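Long-range contact in alanine racemase (Acinetobacter baumannii, PDB 4QHR), which belongs to the alanine racemase family, whose chains join an N-terminal TIM-barrel domain to a C-terminal beta domain and carry a covalently bound pyridoxal-phosphate cofactor: residues L13-N18 with D227-P232. Residues are numbered along the deposited sequence; the frame is centred on the assembly and turned at random.
Sequences LQYNLN and DLDLKP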
ATOM      1  N   LEU A  13      -6.583  18.941 -10.287  1.00  9.23           N
ATOM      2  CA  LEU A  13      -7.729  18.093 -10.638  1.00  9.68           C
ATOM      3  C   LEU A  13      -8.694  18.805 -11.585  1.00 10.11           C
ATOM      4  O   LEU A  13      -9.153  18.202 -12.549  1.00  9.57           O
ATOM      5  CB  LEU A  13      -8.543  17.659  -9.420  1.00  9.45           C
ATOM      6  CG  LEU A  13      -7.932  16.593  -8.549  1.00  9.36           C
ATOM      7  CD1 LEU A  13      -8.556  16.617  -7.160  1.00  9.79           C
ATOM      8  CD2 LEU A  13      -8.151  15.230  -9.187  1.00  9.31           C
ATOM      9  N   GLN A  14      -9.004  20.073 -11.293  1.00 10.65           N
ATOM     10  CA  GLN A  14      -9.925  20.840 -12.156  1.00 12.19           C
ATOM     11  C   GLN A  14      -9.334  21.004 -13.524  1.00 11.27           C
ATOM     12  O   GLN A  14     -10.006  20.937 -14.529  1.00 10.96           O
ATOM     13  CB  GLN A  14     -10.239  22.237 -11.607  1.00 14.03           C
ATOM     14  CG  GLN A  14     -10.937  22.205 -10.283  1.00 16.49           C
ATOM     15  CD  GLN A  14     -11.188  23.587  -9.699  1.00 19.15           C
ATOM     16  OE1 GLN A  14     -10.317  24.451  -9.677  1.00 20.69           O
ATOM     17  NE2 GLN A  14     -12.387  23.783  -9.196  1.00 22.23           N
ATOM     18  N   TYR A  15      -8.055  21.260 -13.563  1.00 11.42           N
ATOM     19  CA  TYR A  15      -7.376  21.470 -14.837  1.00 11.45           C
ATOM     20  C   TYR A  15      -7.413  20.210 -15.744  1.00 10.81           C
ATOM     21  O   TYR A  15      -7.622  20.291 -16.954  1.00 10.79           O
ATOM     22  CB  TYR A  15      -5.922  21.876 -14.546  1.00 12.30           C
ATOM     23  CG  TYR A  15      -5.125  22.195 -15.746  1.00 13.16           C
ATOM     24  CD1 TYR A  15      -4.461  21.190 -16.461  1.00 13.38           C
ATOM     25  CD2 TYR A  15      -5.022  23.506 -16.195  1.00 13.52           C
ATOM     26  CE1 TYR A  15      -3.716  21.506 -17.586  1.00 14.83           C
ATOM     27  CE2 TYR A  15      -4.269  23.814 -17.301  1.00 14.26           C
ATOM     28  CZ  TYR A  15      -3.624  22.820 -17.991  1.00 15.07           C
ATOM     29  OH  TYR A  15      -2.876  23.135 -19.092  1.00 17.44           O
ATOM     30  N   ASN A  16      -7.153  19.059 -15.141  1.00  9.78           N
ATOM     31  CA  ASN A  16      -7.105  17.805 -15.894  1.00  9.04           C
ATOM     32  C   ASN A  16      -8.493  17.415 -16.333  1.00  8.62           C
ATOM     33  O   ASN A  16      -8.673  16.876 -17.412  1.00  8.56           O
ATOM     34  CB  ASN A  16      -6.513  16.738 -14.980  1.00  8.80           C
ATOM     35  CG  ASN A  16      -5.092  17.042 -14.569  1.00  8.39           C
ATOM     36  OD1 ASN A  16      -4.356  17.750 -15.290  1.00  8.69           O
ATOM     37  ND2 ASN A  16      -4.673  16.487 -13.445  1.00  7.96           N
ATOM     38  N   LEU A  17      -9.501  17.691 -15.500  1.00  8.79           N
ATOM     39  CA  LEU A  17     -10.893  17.449 -15.921  1.00  9.18           C
ATOM     40  C   LEU A  17     -11.222  18.327 -17.145  1.00  9.95           C
ATOM     41  O   LEU A  17     -11.885  17.868 -18.100  1.00  9.80           O
ATOM     42  CB  LEU A  17     -11.865  17.712 -14.786  1.00  9.10           C
ATOM     43  CG  LEU A  17     -13.346  17.506 -15.113  1.00  9.03           C
ATOM     44  CD1 LEU A  17     -13.658  16.159 -15.729  1.00  8.80           C
ATOM     45  CD2 LEU A  17     -14.194  17.720 -13.889  1.00  9.44           C
ATOM     46  N   ASN A  18     -10.713  19.559 -17.125  1.00 10.38           N
ATOM     47  CA  ASN A  18     -10.897  20.463 -18.216  1.00 11.88           C
ATOM     48  C   ASN A  18     -10.176  19.985 -19.454  1.00 11.53           C
ATOM     49  O   ASN A  18     -10.671  20.221 -20.565  1.00 12.81           O
ATOM     50  CB  ASN A  18     -10.498  21.903 -17.858  1.00 12.82           C
ATOM     51  CG  ASN A  18     -10.905  22.879 -18.948  1.00 14.49           C
ATOM     52  OD1 ASN A  18     -12.105  23.087 -19.178  1.00 16.69           O
ATOM     53  ND2 ASN A  18      -9.954  23.418 -19.641  1.00 14.17           N
ATOM     54  N   ASP A 227       4.168  15.998 -21.649  1.00 15.30           N
ATOM     55  CA  ASP A 227       3.809  15.766 -23.065  1.00 16.32           C
ATOM     56  C   ASP A 227       2.317  15.805 -23.282  1.00 16.05           C
ATOM     57  O   ASP A 227       1.840  16.185 -24.372  1.00 16.52           O
ATOM     58  CB  ASP A 227       4.295  14.421 -23.606  1.00 16.57           C
ATOM     59  CG  ASP A 227       5.805  14.248 -23.540  1.00 17.81           C
ATOM     60  OD1 ASP A 227       6.530  15.261 -23.740  1.00 17.91           O
ATOM     61  OD2 ASP A 227       6.246  13.093 -23.257  1.00 16.96           O
ATOM     62  N   LEU A 228       1.576  15.410 -22.258  1.00 14.78           N
ATOM     63  CA  LEU A 228       0.149  15.300 -22.360  1.00 13.94           C
ATOM     64  C   LEU A 228      -0.598  16.496 -21.888  1.00 12.85           C
ATOM     65  O   LEU A 228      -1.818  16.494 -22.022  1.00 11.96           O
ATOM     66  CB  LEU A 228      -0.333  14.079 -21.546  1.00 13.56           C
ATOM     67  CG  LEU A 228       0.231  12.727 -21.976  1.00 14.03           C
ATOM     68  CD1 LEU A 228      -0.231  11.673 -20.952  1.00 13.84           C
ATOM     69  CD2 LEU A 228      -0.205  12.336 -23.372  1.00 14.71           C
ATOM     70  N   ASP A 229       0.119  17.486 -21.358  1.00 12.21           N
ATOM     71  CA  ASP A 229      -0.415  18.674 -20.701  1.00 12.32           C
ATOM     72  C   ASP A 229      -1.394  18.290 -19.564  1.00 11.79           C
ATOM     73  O   ASP A 229      -2.553  18.736 -19.532  1.00 10.84           O
ATOM     74  CB  ASP A 229      -1.045  19.702 -21.685  1.00 12.93           C
ATOM     75  CG  ASP A 229      -1.479  21.013 -20.994  1.00 14.08           C
ATOM     76  OD1 ASP A 229      -0.966  21.453 -19.918  1.00 14.57           O
ATOM     77  OD2 ASP A 229      -2.373  21.639 -21.552  1.00 14.45           O
ATOM     78  N   LEU A 230      -0.895  17.465 -18.642  1.00 10.81           N
ATOM     79  CA  LEU A 230      -1.630  17.171 -17.401  1.00 10.85           C
ATOM     80  C   LEU A 230      -0.842  17.638 -16.178  1.00 10.93           C
ATOM     81  O   LEU A 230       0.406  17.640 -16.201  1.00 11.08           O
ATOM     82  CB  LEU A 230      -1.913  15.672 -17.297  1.00 11.04           C
ATOM     83  CG  LEU A 230      -2.733  15.046 -18.410  1.00 10.94           C
ATOM     84  CD1 LEU A 230      -2.587  13.514 -18.402  1.00 11.47           C
ATOM     85  CD2 LEU A 230      -4.201  15.391 -18.238  1.00 10.88           C
ATOM     86  N   LYS A 231      -1.546  18.009 -15.113  1.00 10.47           N
ATOM     87  CA  LYS A 231      -0.912  18.476 -13.889  1.00 11.41           C
ATOM     88  C   LYS A 231      -0.948  17.425 -12.767  1.00 10.75           C
ATOM     89  O   LYS A 231      -2.034  17.049 -12.318  1.00 10.65           O
ATOM     90  CB  LYS A 231      -1.630  19.732 -13.421  1.00 12.35           C
ATOM     91  CG  LYS A 231      -1.244  20.900 -14.302  1.00 14.06           C
ATOM     92  CD  LYS A 231      -1.921  22.160 -13.891  1.00 15.77           C
ATOM     93  CE  LYS A 231      -1.488  23.216 -14.911  1.00 17.56           C
ATOM     94  NZ  LYS A 231      -2.131  24.435 -14.405  1.00 19.03           N
ATOM     95  N   PRO A 232       0.237  16.966 -12.303  1.00 10.53           N
ATOM     96  CA  PRO A 232       0.228  16.007 -11.173  1.00 10.05           C
ATOM     97  C   PRO A 232      -0.615  16.533 -10.021  1.00  9.63           C
ATOM     98  O   PRO A 232      -0.465  17.701  -9.603  1.00  9.82           O
ATOM     99  CB  PRO A 232       1.709  15.904 -10.791  1.00 10.12           C
ATOM    100  CG  PRO A 232       2.438  16.186 -12.059  1.00 10.30           C
ATOM    101  CD  PRO A 232       1.594  17.173 -12.831  1.00 10.22           C
TER
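Tyr15 and Asn16, neighbours on helix 10-23, face the loop of Asp229-Lys231, the two backbones coming nearest at the CA atoms of Asn16 and Leu230, 5.7 Å apart. How one carboxamide can hold a loop by its backbone is well illustrated by Asn16, whose two hydrogen bonds across the contact both go to main-chain atoms of Lys231. Asn16 OD1 accepts Lys231 N at 2.8 Å, in the carbonyl plane and on a lone pair, in a nearly straight bond (175°). Asn16 ND2 gives a hydrogen to Lys231 O at 2.9 Å, and that oxygen lies almost in the amide plane. Both ends of the amide thus bind the same residue, fixing the rotation of the Asn16 carboxamide, while ND2 also bonds Leu214 O. With CG anti to the carbonyl carbon (chi1 -63°), the buried amide reaches the loop and packs OD1 against Leu230 CD2.

Tyr15 works through its ring. The extended Lys231 side chain runs across one face, where Lys231 CE sits 3.6 Å from the Tyr15 ring centroid in a CH-pi contact and NZ adds a cation-pi interaction, its nitrogen displaced toward the CD2-CE2 side. Tyr15 OH donates to Asp229 OD1 at 2.7 Å on the syn side, somewhat out of the carboxylate plane, with ring and carboxylate planes 72° apart. Asp229 has positive phi in a Schellman motif that ends helix 225-228, and Arg19, one turn further along helix 10-23, bonds the carbonyls of Leu228 and Asp229. These contacts join helix 10-23, which packs through Leu17 on barrel strand 28-32, to the chain running from helix 225-228 into strand 234-246, the passage into the C-terminal beta domain of the alanine racemase fold.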